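PDB 2YV9: chloride intracellular channel exc-4 from Caenorhabditis elegans, which may insert into membranes to form chloride channels and is required to control the lumen width of the growing excretory canal. Local coordinates for residues A[24-29]-A[60-65]; A[34-39]-A[242-247]; A[39-44]-A[237-242]; A[45-50]-A[99-104]. All blocks are in the same frame, centred on the assembly; numbering follows the deposited sequence.

In the fold
The four contacts illustrate how the thioredoxin-like N-terminal domain of a GST-fold protein is built and then joined to its helical C-terminal domain. Contacts 1 and 4 lie within the N-terminal domain, pairing two strands and two helices; their centres are about 21 Å apart. Contacts 2 and 3, centred about 7 Å apart, bridge the domains by setting helix 38-52 and the loop before it against 237-247. S27 of contact 1 hydrogen-bonds to D243 of contact 2, while V60 packs on W44 of contact 3. In turn, F43 meets I101, linking contacts 3 and 4. The calcium ion held by Q78, P80 and T92 lies about 8 Å from the D37 side chain.

Contact 1 of 4, residues A[24-29]-A[60-65]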
# COMPACT_ATOMS: atom_id res chain seq x y z
N VAL A 24 6.68 -1.39 -10.85
CA VAL A 24 5.57 -0.47 -11.05
C VAL A 24 4.52 -1.12 -11.96
O VAL A 24 4.83 -1.89 -12.85
CB VAL A 24 6.04 0.89 -11.61
CG1 VAL A 24 7.03 1.57 -10.60
CG2 VAL A 24 6.63 0.76 -13.04
N LYS A 25 3.26 -0.73 -11.76
CA LYS A 25 2.19 -1.18 -12.62
C LYS A 25 2.41 -0.71 -14.06
O LYS A 25 2.63 0.47 -14.29
CB LYS A 25 0.86 -0.63 -12.10
CG LYS A 25 -0.32 -1.14 -12.91
CD LYS A 25 -1.64 -0.38 -12.69
CE LYS A 25 -2.66 -0.81 -13.79
NZ LYS A 25 -2.26 -0.35 -15.20
N ALA A 26 2.36 -1.63 -15.02
CA ALA A 26 2.52 -1.31 -16.43
C ALA A 26 1.24 -0.70 -17.02
O ALA A 26 0.12 -0.96 -16.57
CB ALA A 26 2.89 -2.61 -17.23
N SER A 27 1.43 -0.01 -18.14
CA SER A 27 0.33 0.44 -18.96
C SER A 27 -0.51 -0.75 -19.40
O SER A 27 0.05 -1.78 -19.76
CB SER A 27 0.86 1.10 -20.21
OG SER A 27 -0.16 1.21 -21.19
N GLY A 28 -1.83 -0.61 -19.39
CA GLY A 28 -2.70 -1.66 -19.94
C GLY A 28 -2.80 -1.61 -21.46
O GLY A 28 -3.52 -2.43 -22.07
N ILE A 29 -2.11 -0.68 -22.11
CA ILE A 29 -2.14 -0.62 -23.60
C ILE A 29 -0.92 -1.39 -24.10
O ILE A 29 -1.04 -2.28 -24.97
CB ILE A 29 -2.09 0.86 -24.13
CG1 ILE A 29 -3.33 1.65 -23.71
CG2 ILE A 29 -1.97 0.93 -25.66
CD1 ILE A 29 -3.23 3.14 -24.08
N VAL A 60 14.13 0.18 -12.16
CA VAL A 60 12.69 0.15 -12.21
C VAL A 60 12.24 -0.82 -13.29
O VAL A 60 12.78 -0.77 -14.40
CB VAL A 60 12.09 1.53 -12.51
CG1 VAL A 60 10.52 1.43 -12.57
CG2 VAL A 60 12.50 2.54 -11.47
N LYS A 61 11.22 -1.62 -12.98
CA LYS A 61 10.66 -2.62 -13.90
C LYS A 61 9.14 -2.55 -13.91
O LYS A 61 8.54 -2.42 -12.85
CB LYS A 61 11.08 -4.03 -13.48
CG LYS A 61 12.57 -4.26 -13.58
CD LYS A 61 12.97 -5.66 -13.14
CE LYS A 61 14.49 -5.83 -13.20
NZ LYS A 61 15.05 -5.56 -14.55
N THR A 62 8.55 -2.67 -15.10
CA THR A 62 7.11 -2.60 -15.25
C THR A 62 6.51 -3.99 -15.21
O THR A 62 7.10 -4.94 -15.73
CB THR A 62 6.69 -1.94 -16.59
OG1 THR A 62 7.01 -2.83 -17.68
CG2 THR A 62 7.36 -0.52 -16.78
N VAL A 63 5.32 -4.11 -14.65
CA VAL A 63 4.64 -5.38 -14.53
C VAL A 63 3.17 -5.30 -14.87
O VAL A 63 2.47 -4.33 -14.57
CB VAL A 63 4.82 -5.95 -13.10
CG1 VAL A 63 3.93 -7.15 -12.87
CG2 VAL A 63 6.26 -6.31 -12.85
N ASN A 64 2.67 -6.35 -15.51
CA ASN A 64 1.28 -6.52 -15.74
C ASN A 64 0.75 -7.21 -14.49
O ASN A 64 1.07 -8.36 -14.22
CB ASN A 64 1.10 -7.39 -16.99
CG ASN A 64 -0.32 -7.52 -17.41
OD1 ASN A 64 -1.23 -7.45 -16.60
ND2 ASN A 64 -0.52 -7.77 -18.71
N VAL A 65 -0.01 -6.48 -13.69
CA VAL A 65 -0.52 -7.01 -12.43
C VAL A 65 -1.42 -8.23 -12.61
O VAL A 65 -1.74 -8.93 -11.64
CB VAL A 65 -1.31 -5.94 -11.64
CG1 VAL A 65 -0.39 -4.77 -11.26
CG2 VAL A 65 -2.53 -5.48 -12.43
O HOH W 1 -0.74 -3.65 -15.33
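V24 and K25 run alongside T62 and V63 as parallel strand ends. V24 N gives its hydrogen to K61 O (2.9 Å) and V24 O takes one from V63 N (2.9 Å). A third bond, from A26 N to V63 O, is 2.7 Å long and carries the pairing just past the end of the first strand. The two methyls of V24 straddle CG1 of V60, and CG2 also meets CG2 of T62. This is the parallel pairing of a beta-alpha-beta unit, strand 19-25, helix 38-52 and strand 57-63, the opening half of the thioredoxin fold. The K25 side chain leaves CB with CG anti to the backbone N (chi1 -176°), which lays CG against V65 CG1 at 4.0 Å. CD and CE carry the chain on to a bend at chi4, and NZ turns back to A26 O at 2.8 Å while also forming a salt bridge to E250. A methionine here would probably keep some packing on V65 but leave E250 without its cationic mate. A26 O also takes a hydrogen bond from a water, 3.1 Å away.

Contact 2 of 4, residues A[34-39]-A[242-247]; sequences IGADLF and QDIIHH
H247 turns CG anti to its backbone N (chi1 171°), and with chi2 at 91° its imidazole lies beneath the backbone of A36. The A36 O atom sits 3.9 Å above the ring plane, over the centre. D243, one helical turn earlier, swings CG beside its own backbone N (chi1 -59°), which carries its carboxylate to the neighbourhood of I34 O. The methyl of A36 points at the helix surface, its CB 3.7 Å from H247 CB and 3.8 Å from I244 CA, and it also nears the backbone O of D243, with I244 CG1 a little farther off.

The polar links are made through water. One water donates to both I34 O (2.8 Å) and D243 OD2 (2.6 Å); another accepts from A36 N at 3.0 Å and lies equally far from H247 ND1. D243 has further partners: OD2 forms a salt bridge with R33, and OD1 is hydrogen-bonded to S27. Its carboxylate thus ties helix 241-251 to the loop after strand 19-25.

D37 caps helix 38-52, with OD2 accepting from C40 N and more weakly from F39 N. The domain junction lies beside this start of the first thioredoxin-fold helix, the place where vertebrate CLIC relatives carry their redox-active cysteine and this protein has an aspartate.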
# COMPACT_ATOMS: atom_id res chain seq x y z
N ILE A 34 5.57 2.24 -18.66
CA ILE A 34 5.18 2.48 -17.28
C ILE A 34 3.73 2.97 -17.24
O ILE A 34 3.30 3.68 -18.11
CB ILE A 34 6.12 3.49 -16.59
CG1 ILE A 34 6.04 4.90 -17.24
CG2 ILE A 34 7.58 2.99 -16.68
CD1 ILE A 34 6.70 5.99 -16.37
N GLY A 35 2.99 2.56 -16.22
CA GLY A 35 1.63 3.00 -16.04
C GLY A 35 1.52 4.24 -15.22
O GLY A 35 2.52 4.92 -14.96
N ALA A 36 0.30 4.54 -14.82
CA ALA A 36 -0.05 5.81 -14.18
C ALA A 36 -0.47 5.69 -12.73
O ALA A 36 -1.17 6.57 -12.21
CB ALA A 36 -1.08 6.52 -14.96
N ASP A 37 0.03 4.67 -12.06
CA ASP A 37 -0.28 4.46 -10.67
C ASP A 37 0.40 5.58 -9.89
O ASP A 37 1.63 5.77 -10.02
CB ASP A 37 0.16 3.08 -10.20
CG ASP A 37 -0.17 2.83 -8.75
OD1 ASP A 37 -1.13 2.05 -8.50
OD2 ASP A 37 0.52 3.38 -7.84
N LEU A 38 -0.39 6.31 -9.08
CA LEU A 38 0.23 7.47 -8.37
C LEU A 38 1.20 7.09 -7.26
O LEU A 38 2.20 7.81 -6.99
CB LEU A 38 -0.86 8.34 -7.82
CG LEU A 38 -1.65 9.16 -8.82
CD1 LEU A 38 -2.93 9.73 -8.16
CD2 LEU A 38 -0.81 10.29 -9.40
N PHE A 39 0.97 5.97 -6.62
CA PHE A 39 1.89 5.50 -5.54
C PHE A 39 3.22 5.04 -6.14
O PHE A 39 4.26 5.26 -5.58
CB PHE A 39 1.19 4.46 -4.70
CG PHE A 39 -0.08 4.98 -4.16
CD1 PHE A 39 -0.06 5.96 -3.18
CD2 PHE A 39 -1.28 4.67 -4.74
CE1 PHE A 39 -1.26 6.50 -2.68
CE2 PHE A 39 -2.46 5.24 -4.26
CZ PHE A 39 -2.43 6.13 -3.23
N GLN A 242 -1.05 9.05 -22.98
CA GLN A 242 -2.01 8.02 -23.35
C GLN A 242 -2.22 7.01 -22.24
O GLN A 242 -3.34 6.48 -22.08
CB GLN A 242 -1.54 7.27 -24.59
CG GLN A 242 -1.56 8.12 -25.86
CD GLN A 242 -0.46 9.14 -25.91
OE1 GLN A 242 0.59 9.01 -25.27
NE2 GLN A 242 -0.66 10.16 -26.73
N ASP A 243 -1.16 6.76 -21.46
CA ASP A 243 -1.25 5.82 -20.36
C ASP A 243 -1.95 6.44 -19.13
O ASP A 243 -2.58 5.74 -18.36
CB ASP A 243 0.12 5.22 -20.02
CG ASP A 243 0.70 4.51 -21.19
OD1 ASP A 243 -0.14 3.78 -21.78
OD2 ASP A 243 1.88 4.78 -21.57
N ILE A 244 -1.86 7.77 -18.97
CA ILE A 244 -2.61 8.41 -17.92
C ILE A 244 -4.11 8.32 -18.28
O ILE A 244 -4.93 7.95 -17.45
CB ILE A 244 -2.19 9.90 -17.74
CG1 ILE A 244 -0.73 9.99 -17.26
CG2 ILE A 244 -3.14 10.57 -16.71
CD1 ILE A 244 -0.09 11.43 -17.30
N ILE A 245 -4.44 8.69 -19.52
CA ILE A 245 -5.84 8.65 -20.00
C ILE A 245 -6.38 7.24 -19.87
O ILE A 245 -7.46 7.02 -19.29
CB ILE A 245 -5.94 9.16 -21.43
CG1 ILE A 245 -5.61 10.66 -21.52
CG2 ILE A 245 -7.34 8.94 -21.96
CD1 ILE A 245 -5.04 11.06 -22.88
N HIS A 246 -5.61 6.25 -20.31
CA HIS A 246 -6.08 4.87 -20.26
C HIS A 246 -6.29 4.34 -18.85
O HIS A 246 -7.24 3.62 -18.61
CB HIS A 246 -5.09 3.98 -20.99
CG HIS A 246 -5.64 2.62 -21.28
ND1 HIS A 246 -5.34 1.52 -20.51
CD2 HIS A 246 -6.50 2.19 -22.24
CE1 HIS A 246 -5.98 0.46 -20.99
NE2 HIS A 246 -6.69 0.85 -22.04
N HIS A 247 -5.44 4.79 -17.92
CA HIS A 247 -5.56 4.39 -16.54
C HIS A 247 -6.95 4.75 -16.01
O HIS A 247 -7.61 3.90 -15.41
CB HIS A 247 -4.42 5.07 -15.74
CG HIS A 247 -4.54 4.93 -14.25
ND1 HIS A 247 -3.97 3.89 -13.55
CD2 HIS A 247 -5.12 5.74 -13.33
CE1 HIS A 247 -4.18 4.07 -12.26
NE2 HIS A 247 -4.90 5.17 -12.10
O HOH W 2 3.86 5.50 -20.11
O HOH W 3 -1.83 2.51 -15.08

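Contact 3 of 4, residues A[39-44]-A[237-242]; sequences FCQEFW and SCPADQ
Q41 is the first residue of helix 38-52 here to reach S237. With CG anti to the backbone N (chi1 -161°) and the chain extended beyond it, its end lies alongside S237, CG as well as the amide touching the serine. NE2 donates to S237 OG at 3.0 Å with an N-H...O angle of 152°, the oxygen standing 16° out of the amide plane. S237 OG accepts from Q41 and is within hydrogen-bonding distance of A233 O and F234 O, which must share its one hydrogen. The amide also rests on the residues that follow: NE2 lies 3.5 Å from C238 CA, and OE1 is 3.9 Å from the P239 ring carbon CD.

One turn later W44 offers the face of its indole to the same serine. S237 CB stands 3.6 Å from the centroid of the five-membered ring, a CH-pi contact, while S237 CA lies near the six-membered ring. One serine thereby meets an amide through its oxygen and an aromatic face through its carbon.

Around this buried junction, C40 and W44 pack on V24 and L22 of strand 19-25, F43 meets helix 94-107, and Q41 touches P197 of helix 190-210, so helix 38-52 is wedged between the sheet and the C-terminal helices.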
# COMPACT_ATOMS: atom_id res chain seq x y z
N PHE A 39 0.97 5.97 -6.62
CA PHE A 39 1.89 5.50 -5.54
C PHE A 39 3.22 5.04 -6.14
O PHE A 39 4.26 5.26 -5.58
CB PHE A 39 1.19 4.46 -4.70
CG PHE A 39 -0.08 4.98 -4.16
CD1 PHE A 39 -0.06 5.96 -3.18
CD2 PHE A 39 -1.28 4.67 -4.74
CE1 PHE A 39 -1.26 6.50 -2.68
CE2 PHE A 39 -2.46 5.24 -4.26
CZ PHE A 39 -2.43 6.13 -3.23
N CYS A 40 3.16 4.43 -7.33
CA CYS A 40 4.40 4.06 -8.01
C CYS A 40 5.23 5.31 -8.36
O CYS A 40 6.46 5.35 -8.21
CB CYS A 40 4.09 3.33 -9.29
SG CYS A 40 3.45 1.60 -8.98
N GLN A 41 4.55 6.32 -8.88
CA GLN A 41 5.30 7.56 -9.23
C GLN A 41 5.85 8.27 -7.97
O GLN A 41 6.95 8.80 -7.98
CB GLN A 41 4.54 8.56 -10.03
CG GLN A 41 5.53 9.50 -10.67
CD GLN A 41 5.00 10.54 -11.68
OE1 GLN A 41 3.80 10.63 -11.98
NE2 GLN A 41 5.92 11.36 -12.19
N GLU A 42 5.08 8.30 -6.90
CA GLU A 42 5.55 8.88 -5.63
C GLU A 42 6.90 8.22 -5.22
O GLU A 42 7.88 8.92 -4.99
CB GLU A 42 4.52 8.62 -4.54
CG GLU A 42 4.91 9.10 -3.15
CD GLU A 42 3.81 8.95 -2.10
OE1 GLU A 42 2.75 8.35 -2.39
OE2 GLU A 42 4.05 9.39 -0.96
N PHE A 43 6.94 6.90 -5.09
CA PHE A 43 8.17 6.26 -4.64
C PHE A 43 9.28 6.33 -5.66
O PHE A 43 10.48 6.42 -5.29
CB PHE A 43 7.95 4.84 -4.15
CG PHE A 43 7.05 4.78 -2.98
CD1 PHE A 43 7.31 5.54 -1.86
CD2 PHE A 43 5.91 4.01 -2.99
CE1 PHE A 43 6.45 5.52 -0.78
CE2 PHE A 43 5.07 3.98 -1.89
CZ PHE A 43 5.32 4.73 -0.81
N TRP A 44 8.93 6.28 -6.94
CA TRP A 44 9.96 6.40 -7.98
C TRP A 44 10.60 7.78 -7.85
O TRP A 44 11.85 7.88 -7.82
CB TRP A 44 9.38 6.17 -9.35
CG TRP A 44 10.36 6.04 -10.51
CD1 TRP A 44 11.70 6.37 -10.56
CD2 TRP A 44 10.00 5.58 -11.81
NE1 TRP A 44 12.19 6.08 -11.83
CE2 TRP A 44 11.16 5.58 -12.60
CE3 TRP A 44 8.80 5.09 -12.36
CZ2 TRP A 44 11.14 5.21 -13.94
CZ3 TRP A 44 8.79 4.68 -13.67
CH2 TRP A 44 9.95 4.75 -14.46
N SER A 237 9.97 9.57 -14.17
CA SER A 237 8.95 8.66 -13.64
C SER A 237 7.56 8.96 -14.19
O SER A 237 6.59 8.37 -13.73
CB SER A 237 8.91 8.78 -12.12
OG SER A 237 8.62 10.14 -11.74
N CYS A 238 7.45 9.87 -15.14
CA CYS A 238 6.14 10.37 -15.57
C CYS A 238 5.61 9.53 -16.73
O CYS A 238 6.30 9.37 -17.76
CB CYS A 238 6.24 11.84 -15.99
SG CYS A 238 4.63 12.56 -16.45
N PRO A 239 4.39 8.99 -16.57
CA PRO A 239 3.88 8.17 -17.66
C PRO A 239 3.49 9.00 -18.84
O PRO A 239 3.22 10.17 -18.68
CB PRO A 239 2.64 7.52 -17.07
CG PRO A 239 2.19 8.45 -16.07
CD PRO A 239 3.45 9.02 -15.46
N ALA A 240 3.40 8.36 -20.03
CA ALA A 240 2.90 9.06 -21.22
C ALA A 240 1.42 9.46 -21.08
O ALA A 240 0.62 8.82 -20.34
CB ALA A 240 3.09 8.13 -22.50
N ASP A 241 1.06 10.53 -21.81
CA ASP A 241 -0.30 11.03 -21.80
C ASP A 241 -1.34 9.92 -22.01
O ASP A 241 -2.37 9.84 -21.32
CB ASP A 241 -0.54 12.04 -22.93
CG ASP A 241 0.44 13.20 -22.95
OD1 ASP A 241 1.06 13.57 -21.89
OD2 ASP A 241 0.57 13.76 -24.05
N GLN A 242 -1.05 9.05 -22.98
CA GLN A 242 -2.01 8.02 -23.35
C GLN A 242 -2.22 7.01 -22.24
O GLN A 242 -3.34 6.48 -22.08
CB GLN A 242 -1.54 7.27 -24.59
CG GLN A 242 -1.56 8.12 -25.86
CD GLN A 242 -0.46 9.14 -25.91
OE1 GLN A 242 0.59 9.01 -25.27
NE2 GLN A 242 -0.66 10.16 -26.73

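Contact 4 of 4, residues A[45-50]-A[99-104]; sequences MELYAL and GRIFHL
Helices 38-52 and 94-107 pack side by side on one face of the thioredoxin-like sheet, and I101 meets E46, L47 and L50 at their interface. The local axes approach to 10.7 Å and run nearly the same way, 25° apart, a spacing that branched side chains span with their ends.

I101 places its two branches on different partners. CG1 stands anti to the carbonyl carbon (chi1 -55°) and lies 4.0 Å from L47 CD2, with CD1 beyond it touching the same methyl. CG2, anti to the backbone N, turns instead to L50 CD1 at 3.8 Å and to E46 CB at 4.0 Å. An alanine at this position is likely to open a gap between the helices, leaving the L47 and L50 methyls without their shared neighbour.

In this fold the first and last helices of the domain share a side of the sheet, and strand 19-25 lies beneath both: L47 packs on L20 and L22, and L104 on L20. Farther along, L50 CD1 also reaches L104 CB at 4.1 Å, the two side chains crossing at about a right angle. The one polar intruder is E46, whose extended chain sets OE1 3.7 Å from I101 CD1. This oxygen is buried with no polar partner in the model, a setting that would probably disfavour a negative charge. Beyond the pair, E46 also touches C193 of helix 190-210.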
# COMPACT_ATOMS: atom_id res chain seq x y z
N MET A 45 9.78 8.83 -7.68
CA MET A 45 10.41 10.14 -7.49
C MET A 45 11.35 10.17 -6.28
O MET A 45 12.48 10.74 -6.34
CB MET A 45 9.35 11.23 -7.30
CG MET A 45 8.55 11.51 -8.56
SD MET A 45 7.34 12.81 -8.56
CE MET A 45 8.34 14.20 -8.08
N GLU A 46 10.93 9.57 -5.19
CA GLU A 46 11.80 9.52 -3.99
C GLU A 46 13.10 8.73 -4.28
O GLU A 46 14.23 9.15 -3.92
CB GLU A 46 11.02 8.95 -2.83
CG GLU A 46 9.88 9.87 -2.34
CD GLU A 46 8.99 9.24 -1.29
OE1 GLU A 46 9.26 8.08 -0.88
OE2 GLU A 46 8.05 9.92 -0.87
N LEU A 47 12.96 7.55 -4.86
CA LEU A 47 14.15 6.79 -5.26
C LEU A 47 15.07 7.57 -6.20
O LEU A 47 16.30 7.49 -6.06
CB LEU A 47 13.76 5.46 -5.88
CG LEU A 47 13.20 4.52 -4.78
CD1 LEU A 47 12.56 3.25 -5.44
CD2 LEU A 47 14.19 4.07 -3.78
N TYR A 48 14.51 8.33 -7.13
CA TYR A 48 15.31 9.12 -8.07
C TYR A 48 16.10 10.18 -7.30
O TYR A 48 17.27 10.43 -7.60
CB TYR A 48 14.45 9.80 -9.17
CG TYR A 48 15.30 10.17 -10.36
CD1 TYR A 48 15.38 9.33 -11.48
CD2 TYR A 48 16.04 11.34 -10.36
CE1 TYR A 48 16.18 9.65 -12.54
CE2 TYR A 48 16.85 11.67 -11.44
CZ TYR A 48 16.92 10.83 -12.52
OH TYR A 48 17.72 11.18 -13.62
N ALA A 49 15.47 10.81 -6.31
CA ALA A 49 16.19 11.79 -5.47
C ALA A 49 17.47 11.18 -4.90
O ALA A 49 18.54 11.79 -4.91
CB ALA A 49 15.31 12.32 -4.32
N LEU A 50 17.35 9.95 -4.40
CA LEU A 50 18.49 9.24 -3.78
C LEU A 50 19.51 8.75 -4.81
O LEU A 50 20.74 8.88 -4.58
CB LEU A 50 18.05 8.07 -2.92
CG LEU A 50 17.07 8.29 -1.78
CD1 LEU A 50 16.73 6.98 -1.11
CD2 LEU A 50 17.69 9.25 -0.77
N GLY A 99 9.19 3.60 4.65
CA GLY A 99 10.07 3.43 5.83
C GLY A 99 11.53 3.26 5.44
O GLY A 99 12.46 3.86 6.03
N ARG A 100 11.76 2.45 4.44
CA ARG A 100 13.13 2.17 4.00
C ARG A 100 13.73 3.43 3.33
O ARG A 100 14.90 3.79 3.56
CB ARG A 100 13.20 0.97 3.06
CG ARG A 100 14.64 0.64 2.57
CD ARG A 100 15.62 0.40 3.74
NE ARG A 100 16.91 0.01 3.17
CZ ARG A 100 18.10 0.42 3.61
NH1 ARG A 100 18.21 1.23 4.65
NH2 ARG A 100 19.21 0.02 2.97
N ILE A 101 12.94 4.12 2.51
CA ILE A 101 13.43 5.33 1.83
C ILE A 101 13.67 6.43 2.86
O ILE A 101 14.66 7.16 2.77
CB ILE A 101 12.49 5.77 0.68
CG1 ILE A 101 12.25 4.62 -0.31
CG2 ILE A 101 13.04 7.04 -0.02
CD1 ILE A 101 11.11 4.94 -1.30
N PHE A 102 12.78 6.56 3.85
CA PHE A 102 12.89 7.53 4.94
C PHE A 102 14.19 7.30 5.71
O PHE A 102 14.89 8.27 6.07
CB PHE A 102 11.72 7.34 5.90
CG PHE A 102 11.74 8.25 7.10
CD1 PHE A 102 10.97 9.39 7.11
CD2 PHE A 102 12.48 7.94 8.22
CE1 PHE A 102 10.95 10.24 8.22
CE2 PHE A 102 12.49 8.79 9.31
CZ PHE A 102 11.70 9.93 9.30
N HIS A 103 14.50 6.03 5.96
CA HIS A 103 15.69 5.65 6.73
C HIS A 103 16.92 6.11 5.99
O HIS A 103 17.80 6.79 6.58
CB HIS A 103 15.77 4.13 6.97
CG HIS A 103 16.96 3.72 7.77
ND1 HIS A 103 18.21 3.54 7.22
CD2 HIS A 103 17.11 3.53 9.11
CE1 HIS A 103 19.07 3.23 8.17
NE2 HIS A 103 18.43 3.22 9.33
N LEU A 104 17.02 5.72 4.72
CA LEU A 104 18.14 6.05 3.86
C LEU A 104 18.30 7.58 3.71
O LEU A 104 19.43 8.08 3.77
CB LEU A 104 18.01 5.45 2.46
CG LEU A 104 18.35 3.96 2.34
CD1 LEU A 104 17.95 3.37 1.00
CD2 LEU A 104 19.88 3.71 2.58